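Local atomic coordinates of galacto-N-biose/lacto-N-biose I transporter substrate-binding protein (Bifidobacterium longum, PDB entry 2Z8F), a protein that binds galacto-N-biose and lacto-N-biose I, and here lacto-N-tetraose, as the solute-binding component of an ABC transporter, probably delivering these sugars for uptake. Residues G267-A272 against S339-G344; P131-Y136 against K349-A354; W200-E205 against T398-L403; Y169-Q174 against A213-Q218. All coordinates share one frame; numbering follows the deposited sequence.

Interaction 1 (G267-A272 against S339-G344); sequences GEWQVA and STFFGG
The carbonyl oxygen of F341, in the last turn of helix 336-341, accepts a hydrogen bond from the backbone N of G267 (N to O 2.9 Å), with the donor standing above the carbonyl plane. G267 suits this place: at its positive phi of 92° a side chain would crowd the carbonyl oxygen of the preceding residue. Next to this bond the rings of F341 and W269 lie side by side; their planes are 8° apart, yet they are displaced so that little of one ring lies over the other, and CE2 of F341 meets CD1 of W269 at 3.4 Å. F341 reaches the indole because its CG is anti to the backbone N (chi1 -173°). F342, the first residue to leave helical geometry, packs CD1 against W269 CB at 3.8 Å and CE1 against V271 CG2, also at 3.8 Å. G343 follows with positive phi, and a CB there would collide with the carbonyl oxygen of G267. W269 NE1 is bound by T264 O, so the indole has a polar tie as well as apolar neighbours. Were W269 an alanine, the F341 ring would probably lose its flat neighbour, and T264 O this donor. The strand pairs its backbone with strand 132-137 as an outer strand of that antiparallel sheet; the C-terminal end of helix 336-341 packs on it, within one lobe of a periplasmic-binding-protein-like fold.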
loop_
_atom_site.group_PDB
_atom_site.type_symbol
_atom_site.label_atom_id
_atom_site.label_comp_id
_atom_site.label_asym_id
_atom_site.label_seq_id
_atom_site.Cartn_x
_atom_site.Cartn_y
_atom_site.Cartn_z
ATOM N N GLY A 267 17.698 -15.452 7.539
ATOM C CA GLY A 267 18.083 -15.675 8.919
ATOM C C GLY A 267 18.584 -14.441 9.652
ATOM O O GLY A 267 18.723 -14.462 10.884
ATOM N N GLU A 268 18.857 -13.364 8.913
ATOM C CA GLU A 268 19.450 -12.165 9.523
ATOM C C GLU A 268 18.549 -10.939 9.433
ATOM O O GLU A 268 18.770 -9.957 10.146
ATOM C CB GLU A 268 20.785 -11.835 8.864
ATOM C CG GLU A 268 21.739 -13.010 8.815
ATOM C CD GLU A 268 22.963 -12.739 7.969
ATOM O OE1 GLU A 268 24.010 -13.322 8.306
ATOM O OE2 GLU A 268 22.904 -11.963 6.978
ATOM N N TRP A 269 17.566 -10.989 8.542
ATOM C CA TRP A 269 16.628 -9.859 8.389
ATOM C C TRP A 269 15.678 -9.742 9.573
ATOM O O TRP A 269 15.331 -10.744 10.213
ATOM C CB TRP A 269 15.853 -9.933 7.081
ATOM C CG TRP A 269 16.680 -9.669 5.864
ATOM C CD1 TRP A 269 17.329 -10.607 5.078
ATOM C CD2 TRP A 269 16.969 -8.394 5.287
ATOM N NE1 TRP A 269 17.985 -9.975 4.050
ATOM C CE2 TRP A 269 17.781 -8.622 4.153
ATOM C CE3 TRP A 269 16.603 -7.075 5.607
ATOM C CZ2 TRP A 269 18.238 -7.585 3.340
ATOM C CZ3 TRP A 269 17.076 -6.024 4.788
ATOM C CH2 TRP A 269 17.887 -6.298 3.672
ATOM N N GLN A 270 15.305 -8.502 9.888
ATOM C CA GLN A 270 14.363 -8.207 10.957
ATOM C C GLN A 270 13.410 -7.108 10.498
ATOM O O GLN A 270 13.718 -6.362 9.556
ATOM C CB GLN A 270 15.097 -7.713 12.211
ATOM C CG GLN A 270 16.015 -8.725 12.874
ATOM C CD GLN A 270 15.229 -9.793 13.610
ATOM O OE1 GLN A 270 14.942 -10.858 13.066
ATOM N NE2 GLN A 270 14.834 -9.491 14.827
ATOM N N VAL A 271 12.259 -7.018 11.165
ATOM C CA VAL A 271 11.315 -5.923 10.955
ATOM C C VAL A 271 11.320 -5.072 12.219
ATOM O O VAL A 271 11.275 -5.601 13.338
ATOM C CB VAL A 271 9.897 -6.430 10.682
ATOM C CG1 VAL A 271 8.892 -5.285 10.577
ATOM C CG2 VAL A 271 9.877 -7.262 9.388
ATOM N N ALA A 272 11.398 -3.761 12.029
ATOM C CA ALA A 272 11.289 -2.792 13.139
ATOM C C ALA A 272 10.191 -1.782 12.788
ATOM O O ALA A 272 9.883 -1.562 11.630
ATOM C CB ALA A 272 12.593 -2.068 13.308
ATOM N N SER A 339 9.109 -16.328 9.014
ATOM C CA SER A 339 9.848 -16.221 10.276
ATOM C C SER A 339 11.275 -16.744 10.077
ATOM O O SER A 339 12.218 -16.163 10.590
ATOM C CB SER A 339 9.134 -16.935 11.423
ATOM O OG SER A 339 8.785 -18.251 11.047
ATOM N N THR A 340 11.430 -17.800 9.275
ATOM C CA THR A 340 12.758 -18.357 9.000
ATOM C C THR A 340 13.656 -17.326 8.302
ATOM O O THR A 340 14.806 -17.108 8.711
ATOM C CB THR A 340 12.666 -19.658 8.165
ATOM O OG1 THR A 340 12.059 -20.701 8.959
ATOM C CG2 THR A 340 14.059 -20.107 7.727
ATOM N N PHE A 341 13.130 -16.680 7.263
ATOM C CA PHE A 341 13.867 -15.619 6.581
ATOM C C PHE A 341 14.175 -14.460 7.526
ATOM O O PHE A 341 15.287 -13.922 7.527
ATOM C CB PHE A 341 13.089 -15.114 5.375
ATOM C CG PHE A 341 13.856 -14.141 4.526
ATOM C CD1 PHE A 341 14.667 -14.597 3.486
ATOM C CD2 PHE A 341 13.739 -12.770 4.732
ATOM C CE1 PHE A 341 15.371 -13.707 2.687
ATOM C CE2 PHE A 341 14.442 -11.864 3.928
ATOM C CZ PHE A 341 15.253 -12.338 2.901
ATOM N N PHE A 342 13.184 -14.076 8.319
ATOM C CA PHE A 342 13.339 -12.958 9.247
ATOM C C PHE A 342 13.862 -13.367 10.624
ATOM O O PHE A 342 13.393 -12.875 11.653
ATOM C CB PHE A 342 12.030 -12.157 9.350
ATOM C CG PHE A 342 11.741 -11.307 8.125
ATOM C CD1 PHE A 342 12.209 -9.993 8.046
ATOM C CD2 PHE A 342 11.003 -11.812 7.060
ATOM C CE1 PHE A 342 11.947 -9.186 6.914
ATOM C CE2 PHE A 342 10.727 -11.022 5.938
ATOM C CZ PHE A 342 11.206 -9.698 5.865
ATOM N N GLY A 343 14.857 -14.255 10.627
ATOM C CA GLY A 343 15.605 -14.589 11.849
ATOM C C GLY A 343 14.798 -15.112 13.020
ATOM O O GLY A 343 15.105 -14.814 14.174
ATOM N N GLY A 344 13.755 -15.875 12.724
ATOM C CA GLY A 344 12.843 -16.385 13.737
ATOM C C GLY A 344 11.777 -15.413 14.224
ATOM O O GLY A 344 11.009 -15.749 15.122
#

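Interaction 2 (P131-Y136 against K349-A354); sequences PLVYFY and KEFKTA
P131, V133 and F135 meet the helix residues F351 and A354 where a helix packs on an antiparallel sheet in the solute-binding-protein fold. Strand 132-136 is the middle one of three, and its axis passes 8.8 Å from that of helix 349-354, the two running at 143° to each other. No hydrogen bond joins the segments: the strand spends its backbone on its sheet neighbours, as V133 does with A249, leaving side chains to make the contact.

The aliphatic contacts gather on A354, whose single methyl allows the backbones to come close, P131 and A354 having CA atoms 5.7 Å apart. Its CB touches P131 CB at 3.6 Å and V133 CG1 at the same distance. The proline ring offers a compact apolar surface, and its CG also lies against the carbonyl oxygen of F351.

The aromatic contacts belong to F351. Its side chain crosses that of V133 at about a right angle, while F135 meets it rim to rim, each ring placing CE1 near the plane of the other. With V133 CG1 anti to the carbonyl carbon (chi1 -62°), that methyl goes to A354 and the other branch serves the ring, V133 CG2 lying 4.0 Å from F351 CE1.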
loop_
_atom_site.group_PDB
_atom_site.type_symbol
_atom_site.label_atom_id
_atom_site.label_comp_id
_atom_site.label_asym_id
_atom_site.label_seq_id
_atom_site.Cartn_x
_atom_site.Cartn_y
_atom_site.Cartn_z
ATOM N N PRO A 131 0.522 -0.557 6.483
ATOM C CA PRO A 131 1.377 0.268 7.340
ATOM C C PRO A 131 2.826 0.196 6.918
ATOM O O PRO A 131 3.322 -0.867 6.490
ATOM C CB PRO A 131 1.212 -0.378 8.724
ATOM C CG PRO A 131 0.847 -1.820 8.405
ATOM C CD PRO A 131 -0.044 -1.707 7.211
ATOM N N LEU A 132 3.508 1.332 6.983
ATOM C CA LEU A 132 4.937 1.354 6.711
ATOM C C LEU A 132 5.777 0.907 7.903
ATOM O O LEU A 132 5.534 1.291 9.067
ATOM C CB LEU A 132 5.364 2.746 6.208
ATOM C CG LEU A 132 4.779 3.131 4.859
ATOM C CD1 LEU A 132 4.672 4.661 4.652
ATOM C CD2 LEU A 132 5.685 2.558 3.745
ATOM N N VAL A 133 6.784 0.089 7.617
ATOM C CA VAL A 133 7.706 -0.441 8.623
ATOM C C VAL A 133 9.151 -0.359 8.096
ATOM O O VAL A 133 9.383 0.198 7.009
ATOM C CB VAL A 133 7.321 -1.911 9.026
ATOM C CG1 VAL A 133 5.968 -1.956 9.642
ATOM C CG2 VAL A 133 7.333 -2.849 7.771
ATOM N N TYR A 134 10.100 -0.891 8.859
ATOM C CA TYR A 134 11.509 -0.825 8.491
ATOM C C TYR A 134 12.103 -2.233 8.446
ATOM O O TYR A 134 12.048 -2.953 9.440
ATOM C CB TYR A 134 12.275 0.035 9.493
ATOM C CG TYR A 134 13.720 0.268 9.113
ATOM C CD1 TYR A 134 14.062 0.976 7.959
ATOM C CD2 TYR A 134 14.756 -0.192 9.923
ATOM C CE1 TYR A 134 15.414 1.198 7.608
ATOM C CE2 TYR A 134 16.110 0.043 9.593
ATOM C CZ TYR A 134 16.430 0.731 8.436
ATOM O OH TYR A 134 17.762 0.950 8.116
ATOM N N PHE A 135 12.579 -2.654 7.274
ATOM C CA PHE A 135 13.257 -3.943 7.141
ATOM C C PHE A 135 14.758 -3.671 7.230
ATOM O O PHE A 135 15.277 -2.733 6.582
ATOM C CB PHE A 135 13.031 -4.578 5.747
ATOM C CG PHE A 135 11.603 -5.028 5.436
ATOM C CD1 PHE A 135 10.592 -5.033 6.401
ATOM C CD2 PHE A 135 11.301 -5.519 4.153
ATOM C CE1 PHE A 135 9.302 -5.450 6.079
ATOM C CE2 PHE A 135 10.033 -5.961 3.826
ATOM C CZ PHE A 135 9.004 -5.921 4.808
ATOM N N TYR A 136 15.482 -4.507 7.961
ATOM C CA TYR A 136 16.946 -4.331 8.038
ATOM C C TYR A 136 17.657 -5.647 8.306
ATOM O O TYR A 136 17.078 -6.559 8.924
ATOM C CB TYR A 136 17.357 -3.270 9.089
ATOM C CG TYR A 136 17.116 -3.741 10.498
ATOM C CD1 TYR A 136 18.175 -4.173 11.314
ATOM C CD2 TYR A 136 15.824 -3.796 11.006
ATOM C CE1 TYR A 136 17.938 -4.636 12.606
ATOM C CE2 TYR A 136 15.586 -4.260 12.289
ATOM C CZ TYR A 136 16.636 -4.677 13.076
ATOM O OH TYR A 136 16.333 -5.139 14.339
ATOM N N LYS A 349 3.317 -9.758 14.077
ATOM C CA LYS A 349 3.094 -8.963 15.286
ATOM C C LYS A 349 3.560 -7.511 15.093
ATOM O O LYS A 349 2.920 -6.557 15.590
ATOM C CB LYS A 349 3.748 -9.622 16.497
ATOM C CG LYS A 349 3.499 -8.888 17.816
ATOM C CD LYS A 349 3.817 -9.791 19.015
ATOM C CE LYS A 349 4.165 -8.985 20.294
ATOM N NZ LYS A 349 3.285 -7.792 20.551
ATOM N N GLU A 350 4.677 -7.342 14.390
ATOM C CA GLU A 350 5.172 -6.003 14.074
ATOM C C GLU A 350 4.214 -5.307 13.113
ATOM O O GLU A 350 3.943 -4.115 13.244
ATOM C CB GLU A 350 6.583 -6.064 13.492
ATOM C CG GLU A 350 7.658 -6.527 14.462
ATOM C CD GLU A 350 7.941 -5.560 15.611
ATOM O OE1 GLU A 350 7.631 -4.353 15.516
ATOM O OE2 GLU A 350 8.535 -6.014 16.605
ATOM N N PHE A 351 3.673 -6.054 12.143
ATOM C CA PHE A 351 2.712 -5.447 11.226
ATOM C C PHE A 351 1.439 -4.961 11.933
ATOM O O PHE A 351 0.866 -3.947 11.580
ATOM C CB PHE A 351 2.364 -6.434 10.112
ATOM C CG PHE A 351 3.541 -6.838 9.272
ATOM C CD1 PHE A 351 4.730 -6.093 9.263
ATOM C CD2 PHE A 351 3.458 -7.969 8.457
ATOM C CE1 PHE A 351 5.820 -6.467 8.471
ATOM C CE2 PHE A 351 4.533 -8.354 7.645
ATOM C CZ PHE A 351 5.718 -7.620 7.651
ATOM N N LYS A 352 1.001 -5.721 12.933
ATOM C CA LYS A 352 -0.180 -5.381 13.706
ATOM C C LYS A 352 0.070 -4.161 14.561
ATOM O O LYS A 352 -0.796 -3.285 14.673
ATOM C CB LYS A 352 -0.558 -6.564 14.605
ATOM C CG LYS A 352 -1.698 -7.343 14.047
ATOM C CD LYS A 352 -1.408 -7.746 12.619
ATOM C CE LYS A 352 -2.494 -8.635 12.029
ATOM N NZ LYS A 352 -3.838 -8.005 12.014
ATOM N N THR A 353 1.245 -4.100 15.163
ATOM C CA THR A 353 1.616 -2.936 15.951
ATOM C C THR A 353 1.609 -1.705 15.032
ATOM O O THR A 353 1.066 -0.655 15.372
ATOM C CB THR A 353 2.991 -3.144 16.628
ATOM O OG1 THR A 353 2.899 -4.236 17.567
ATOM C CG2 THR A 353 3.432 -1.895 17.358
ATOM N N ALA A 354 2.205 -1.848 13.855
ATOM C CA ALA A 354 2.297 -0.716 12.923
ATOM C C ALA A 354 0.909 -0.248 12.508
ATOM O O ALA A 354 0.592 0.951 12.531
ATOM C CB ALA A 354 3.132 -1.114 11.692
#

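Interaction 3 (W200-E205 against T398-L403); sequences WVVNTE and TSVDTL
L403 lays both methyls on W200, CD2 on the ring and CD1 on CB, and CD1 also meets V202. CD2 sits over one face of the indole, 3.9 Å from the centroid of the five-membered ring and 12° off its normal, a CH-pi contact. CD1 touches W200 CB at 3.7 Å and V202 CG2 at the same distance. A branched leucine suits this position because one residue can meet both the flat ring and the valine. V202 also spreads its branches: with CG1 anti to the backbone N (chi1 177°), this methyl reaches S399 CB at 3.7 Å, while CB lies 4.0 Å from V400 CG2. T204 brings CG2 up to S399 OG. With a serine in place of the W200 indole, L403 CD2 is likely to lose the ring face it rests on, leaving a gap beneath it.

The fold element is a two-stranded antiparallel hairpin, 193-196 with 199-202, laid against helix 389-405 near the C-terminus; strand 200-202 and helix 398-403 run nearly antiparallel, at 160°.

Farther out, polar groups fix the frame. S399 OG is hydrogen-bonded to A395 O and to the hydroxyl of Y193, and T204 OG1 to F392 O, so the small buried hydroxyls are satisfied although no hydrogen bond joins the two segments. Beyond the strand the chain turns at N203, whose OD1 accepts from E205 N at 2.9 Å in an Asx turn. Q396 of helix 389-405 binds both T204 N and V202 O.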
loop_
_atom_site.group_PDB
_atom_site.type_symbol
_atom_site.label_atom_id
_atom_site.label_comp_id
_atom_site.label_asym_id
_atom_site.label_seq_id
_atom_site.Cartn_x
_atom_site.Cartn_y
_atom_site.Cartn_z
ATOM N N TRP A 200 -12.925 21.658 -0.953
ATOM C CA TRP A 200 -11.717 21.054 -0.418
ATOM C C TRP A 200 -10.687 22.092 0.004
ATOM O O TRP A 200 -10.546 23.154 -0.633
ATOM C CB TRP A 200 -11.081 20.201 -1.510
ATOM C CG TRP A 200 -11.810 18.939 -1.767
ATOM C CD1 TRP A 200 -12.826 18.742 -2.654
ATOM C CD2 TRP A 200 -11.589 17.679 -1.113
ATOM N NE1 TRP A 200 -13.246 17.427 -2.603
ATOM C CE2 TRP A 200 -12.508 16.758 -1.664
ATOM C CE3 TRP A 200 -10.698 17.243 -0.126
ATOM C CZ2 TRP A 200 -12.575 15.421 -1.243
ATOM C CZ3 TRP A 200 -10.758 15.912 0.294
ATOM C CH2 TRP A 200 -11.688 15.016 -0.274
ATOM N N VAL A 201 -9.942 21.763 1.054
ATOM C CA VAL A 201 -8.743 22.500 1.447
ATOM C C VAL A 201 -7.546 21.555 1.345
ATOM O O VAL A 201 -7.564 20.454 1.904
ATOM C CB VAL A 201 -8.850 23.067 2.877
ATOM C CG1 VAL A 201 -7.573 23.820 3.267
ATOM C CG2 VAL A 201 -10.047 23.989 2.951
ATOM N N VAL A 202 -6.525 22.015 0.628
ATOM C CA VAL A 202 -5.357 21.200 0.299
ATOM C C VAL A 202 -4.143 21.848 0.942
ATOM O O VAL A 202 -3.926 23.067 0.773
ATOM C CB VAL A 202 -5.130 21.168 -1.232
ATOM C CG1 VAL A 202 -3.846 20.374 -1.593
ATOM C CG2 VAL A 202 -6.350 20.621 -1.926
ATOM N N ASN A 203 -3.358 21.066 1.679
ATOM C CA ASN A 203 -2.018 21.487 2.069
ATOM C C ASN A 203 -1.109 20.273 2.160
ATOM O O ASN A 203 -1.141 19.538 3.154
ATOM C CB ASN A 203 -2.019 22.240 3.395
ATOM C CG ASN A 203 -0.608 22.598 3.861
ATOM O OD1 ASN A 203 0.366 22.617 3.068
ATOM N ND2 ASN A 203 -0.487 22.905 5.155
ATOM N N THR A 204 -0.341 20.041 1.086
ATOM C CA THR A 204 0.593 18.919 1.036
ATOM C C THR A 204 1.964 19.283 1.557
ATOM O O THR A 204 2.907 18.479 1.450
ATOM C CB THR A 204 0.742 18.407 -0.416
ATOM O OG1 THR A 204 1.352 19.434 -1.212
ATOM C CG2 THR A 204 -0.593 18.080 -0.989
ATOM N N GLU A 205 2.087 20.498 2.128
ATOM C CA GLU A 205 3.352 21.015 2.635
ATOM C C GLU A 205 3.273 21.177 4.139
ATOM O O GLU A 205 3.510 22.246 4.694
ATOM C CB GLU A 205 3.695 22.326 1.932
ATOM C CG GLU A 205 4.030 22.050 0.465
ATOM C CD GLU A 205 4.305 23.285 -0.331
ATOM O OE1 GLU A 205 3.316 23.944 -0.715
ATOM O OE2 GLU A 205 5.499 23.557 -0.601
ATOM N N THR A 398 -0.544 20.144 -8.213
ATOM C CA THR A 398 -1.280 19.099 -8.927
ATOM C C THR A 398 -2.593 18.660 -8.233
ATOM O O THR A 398 -3.607 18.363 -8.888
ATOM C CB THR A 398 -0.371 17.895 -9.214
ATOM O OG1 THR A 398 0.727 18.348 -10.022
ATOM C CG2 THR A 398 -1.127 16.821 -9.985
ATOM N N SER A 399 -2.586 18.661 -6.907
ATOM C CA SER A 399 -3.778 18.340 -6.132
ATOM C C SER A 399 -4.881 19.362 -6.416
ATOM O O SER A 399 -5.999 18.995 -6.775
ATOM C CB SER A 399 -3.468 18.345 -4.631
ATOM O OG SER A 399 -2.575 17.304 -4.247
ATOM N N VAL A 400 -4.559 20.652 -6.247
ATOM C CA VAL A 400 -5.539 21.686 -6.536
ATOM C C VAL A 400 -6.041 21.627 -7.996
ATOM O O VAL A 400 -7.259 21.652 -8.247
ATOM C CB VAL A 400 -4.968 23.071 -6.191
ATOM C CG1 VAL A 400 -5.940 24.133 -6.643
ATOM C CG2 VAL A 400 -4.680 23.162 -4.663
ATOM N N ASP A 401 -5.124 21.482 -8.953
ATOM C CA ASP A 401 -5.496 21.430 -10.368
ATOM C C ASP A 401 -6.412 20.245 -10.661
ATOM O O ASP A 401 -7.380 20.347 -11.409
ATOM C CB ASP A 401 -4.244 21.338 -11.255
ATOM C CG ASP A 401 -3.390 22.604 -11.222
ATOM O OD1 ASP A 401 -3.830 23.596 -10.618
ATOM O OD2 ASP A 401 -2.269 22.565 -11.781
ATOM N N THR A 402 -6.092 19.108 -10.059
ATOM C CA THR A 402 -6.835 17.884 -10.333
ATOM C C THR A 402 -8.273 17.985 -9.792
ATOM O O THR A 402 -9.212 17.614 -10.469
ATOM C CB THR A 402 -6.078 16.655 -9.790
ATOM O OG1 THR A 402 -4.784 16.569 -10.419
ATOM C CG2 THR A 402 -6.861 15.356 -10.055
ATOM N N LEU A 403 -8.433 18.529 -8.586
ATOM C CA LEU A 403 -9.760 18.737 -8.006
ATOM C C LEU A 403 -10.597 19.641 -8.918
ATOM O O LEU A 403 -11.747 19.330 -9.222
ATOM C CB LEU A 403 -9.630 19.370 -6.612
ATOM C CG LEU A 403 -9.161 18.401 -5.516
ATOM C CD1 LEU A 403 -8.772 19.156 -4.248
ATOM C CD2 LEU A 403 -10.261 17.372 -5.210
#

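Interaction 4 (Y169-Q174 against A213-Q218); sequences YIMSYQ and ADFYQQ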
loop_
_atom_site.group_PDB
_atom_site.type_symbol
_atom_site.label_atom_id
_atom_site.label_comp_id
_atom_site.label_asym_id
_atom_site.label_seq_id
_atom_site.Cartn_x
_atom_site.Cartn_y
_atom_site.Cartn_z
ATOM N N TYR A 169 24.026 0.363 2.322
ATOM C CA TYR A 169 22.980 1.404 2.392
ATOM C C TYR A 169 21.889 0.953 3.339
ATOM O O TYR A 169 21.354 -0.138 3.185
ATOM C CB TYR A 169 22.456 1.738 0.976
ATOM C CG TYR A 169 23.632 2.107 0.090
ATOM C CD1 TYR A 169 24.226 3.368 0.170
ATOM C CD2 TYR A 169 24.234 1.145 -0.733
ATOM C CE1 TYR A 169 25.372 3.688 -0.598
ATOM C CE2 TYR A 169 25.389 1.453 -1.502
ATOM C CZ TYR A 169 25.946 2.725 -1.422
ATOM O OH TYR A 169 27.067 3.050 -2.178
ATOM N N ILE A 170 21.602 1.782 4.354
ATOM C CA ILE A 170 20.552 1.464 5.302
ATOM C C ILE A 170 19.218 2.175 4.961
ATOM O O ILE A 170 18.274 2.130 5.752
ATOM C CB ILE A 170 20.964 1.733 6.770
ATOM C CG1 ILE A 170 21.201 3.224 7.039
ATOM C CG2 ILE A 170 22.222 0.887 7.134
ATOM C CD1 ILE A 170 21.333 3.583 8.579
ATOM N N MET A 171 19.169 2.828 3.798
ATOM C CA MET A 171 17.930 3.389 3.282
ATOM C C MET A 171 17.883 3.262 1.763
ATOM O O MET A 171 18.924 3.259 1.086
ATOM C CB MET A 171 17.788 4.865 3.733
ATOM C CG MET A 171 16.420 5.521 3.476
ATOM S SD MET A 171 14.975 4.569 4.003
ATOM C CE MET A 171 15.238 4.518 5.747
ATOM N N SER A 172 16.678 3.102 1.241
ATOM C CA SER A 172 16.434 3.299 -0.183
ATOM C C SER A 172 15.553 4.518 -0.420
ATOM O O SER A 172 14.695 4.859 0.415
ATOM C CB SER A 172 15.823 2.064 -0.830
ATOM O OG SER A 172 14.451 1.909 -0.461
ATOM N N TYR A 173 15.824 5.210 -1.516
ATOM C CA TYR A 173 14.962 6.257 -2.036
ATOM C C TYR A 173 14.332 5.686 -3.295
ATOM O O TYR A 173 15.065 5.353 -4.235
ATOM C CB TYR A 173 15.816 7.476 -2.380
ATOM C CG TYR A 173 15.085 8.635 -3.001
ATOM C CD1 TYR A 173 14.304 9.483 -2.220
ATOM C CD2 TYR A 173 15.206 8.925 -4.369
ATOM C CE1 TYR A 173 13.645 10.572 -2.790
ATOM C CE2 TYR A 173 14.562 10.031 -4.943
ATOM C CZ TYR A 173 13.778 10.853 -4.138
ATOM O OH TYR A 173 13.124 11.958 -4.669
ATOM N N GLN A 174 13.003 5.596 -3.310
ATOM C CA GLN A 174 12.280 4.887 -4.358
ATOM C C GLN A 174 11.448 5.878 -5.171
ATOM O O GLN A 174 10.260 6.115 -4.874
ATOM C CB GLN A 174 11.400 3.798 -3.728
ATOM C CG GLN A 174 12.208 2.741 -2.996
ATOM C CD GLN A 174 11.363 1.739 -2.269
ATOM O OE1 GLN A 174 10.177 1.602 -2.546
ATOM N NE2 GLN A 174 11.971 1.026 -1.329
ATOM N N ALA A 213 10.995 15.418 3.546
ATOM C CA ALA A 213 11.892 15.944 2.511
ATOM C C ALA A 213 13.311 16.098 3.034
ATOM O O ALA A 213 14.269 15.721 2.388
ATOM C CB ALA A 213 11.378 17.296 1.978
ATOM N N ASP A 214 13.446 16.661 4.231
ATOM C CA ASP A 214 14.765 16.906 4.808
ATOM C C ASP A 214 15.534 15.605 5.040
ATOM O O ASP A 214 16.719 15.519 4.746
ATOM C CB ASP A 214 14.585 17.673 6.121
ATOM C CG ASP A 214 15.903 18.112 6.755
ATOM O OD1 ASP A 214 16.797 18.652 6.054
ATOM O OD2 ASP A 214 16.023 17.962 8.012
ATOM N N PHE A 215 14.831 14.569 5.509
ATOM C CA PHE A 215 15.450 13.273 5.761
ATOM C C PHE A 215 16.025 12.719 4.455
ATOM O O PHE A 215 17.214 12.413 4.392
ATOM C CB PHE A 215 14.412 12.322 6.337
ATOM C CG PHE A 215 14.935 10.914 6.635
ATOM C CD1 PHE A 215 15.787 10.677 7.720
ATOM C CD2 PHE A 215 14.557 9.840 5.828
ATOM C CE1 PHE A 215 16.238 9.383 8.017
ATOM C CE2 PHE A 215 15.004 8.524 6.107
ATOM C CZ PHE A 215 15.845 8.302 7.197
ATOM N N TYR A 216 15.200 12.639 3.414
ATOM C CA TYR A 216 15.693 12.067 2.148
ATOM C C TYR A 216 16.715 12.979 1.483
ATOM O O TYR A 216 17.652 12.480 0.863
ATOM C CB TYR A 216 14.563 11.687 1.182
ATOM C CG TYR A 216 13.831 10.410 1.615
ATOM C CD1 TYR A 216 12.569 10.478 2.208
ATOM C CD2 TYR A 216 14.420 9.154 1.440
ATOM C CE1 TYR A 216 11.897 9.309 2.654
ATOM C CE2 TYR A 216 13.753 7.980 1.842
ATOM C CZ TYR A 216 12.498 8.063 2.442
ATOM O OH TYR A 216 11.842 6.902 2.850
ATOM N N GLN A 217 16.543 14.301 1.630
ATOM C CA GLN A 217 17.480 15.238 1.016
ATOM C C GLN A 217 18.878 15.022 1.580
ATOM O O GLN A 217 19.849 14.959 0.832
ATOM C CB GLN A 217 17.043 16.699 1.235
ATOM C CG GLN A 217 17.874 17.681 0.398
ATOM C CD GLN A 217 17.609 17.510 -1.093
ATOM O OE1 GLN A 217 16.514 17.794 -1.563
ATOM N NE2 GLN A 217 18.619 17.045 -1.847
ATOM N N GLN A 218 18.979 14.953 2.912
ATOM C CA GLN A 218 20.274 14.771 3.568
ATOM C C GLN A 218 20.903 13.435 3.169
ATOM O O GLN A 218 22.099 13.386 2.908
ATOM C CB GLN A 218 20.175 14.874 5.086
ATOM C CG GLN A 218 19.832 16.271 5.567
ATOM C CD GLN A 218 20.050 16.462 7.060
ATOM O OE1 GLN A 218 19.191 17.022 7.759
ATOM N NE2 GLN A 218 21.175 15.993 7.556
HETATM O O HOH W 1 12.201 4.810 1.501
#
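Y216 meets M171, S172 and Y173, its ring reaching from helix 207-221 toward an extended loop that links helix 153-165 to helix 178-187; this is buried helix-to-loop packing within a lobe of the solute-binding fold. The two tyrosine rings are inclined to each other by 56°, with centroids 5.8 Å apart, an oblique pair. Y216 CD2 comes to the edge of the Y173 ring, near its plane, and CD1 of Y173 is the atom it meets, at 3.7 Å. Y173 has its CG anti to the backbone N (chi1 177°), which brings CD1 to Y216, while its hydroxyl is bound by A378 O.

M171 crosses Y216 at about a right angle. Its CG touches Y216 CE2 at 4.0 Å, and its sulfur makes an oblique Met-aromatic contact, SD lying 5.4 Å from the ring centroid. Bends at chi2 and chi3 turn the methyl CE of M171 to the edge of the F215 ring, where it meets CE2 at 4.0 Å. F215 in turn places its CD2 over the centre of one face of Y216, so consecutive helix residues pack on each other as well as on the loop. A phenylalanine suits the place of F215, which also meets the rings of W277 and F278.

Tyrosine rather than phenylalanine suits the Y216 site because its hydroxyl takes part in a water bridge: one water donates to S172 O at 2.7 Å and is hydrogen-bonded to Y216 OH at a short 2.5 Å.

How the interactions relate
Interactions 1 and 2 share one antiparallel sheet: strands 269-273 and 132-137 are neighbours in it, joined by A272 N to Y134 O (2.8 Å) and Q270 N to Y136 O (2.8 Å), and their helices follow each other in the chain. Interaction 4 joins this sheet through Y134 OH and I170 O, 2.7 Å apart. Interaction 3 stands apart, its centre about 40 Å from that of interaction 1 and about 25 Å from that of interaction 4. Interaction 2 lies nearest the bound sugar, the P131 side chain being about 9 Å from a galactose. In interaction 1 the side chain of F342 is about 14 Å from a bound galactose. In interaction 3 the side chain of S399 is about 12 Å from the bound glucose.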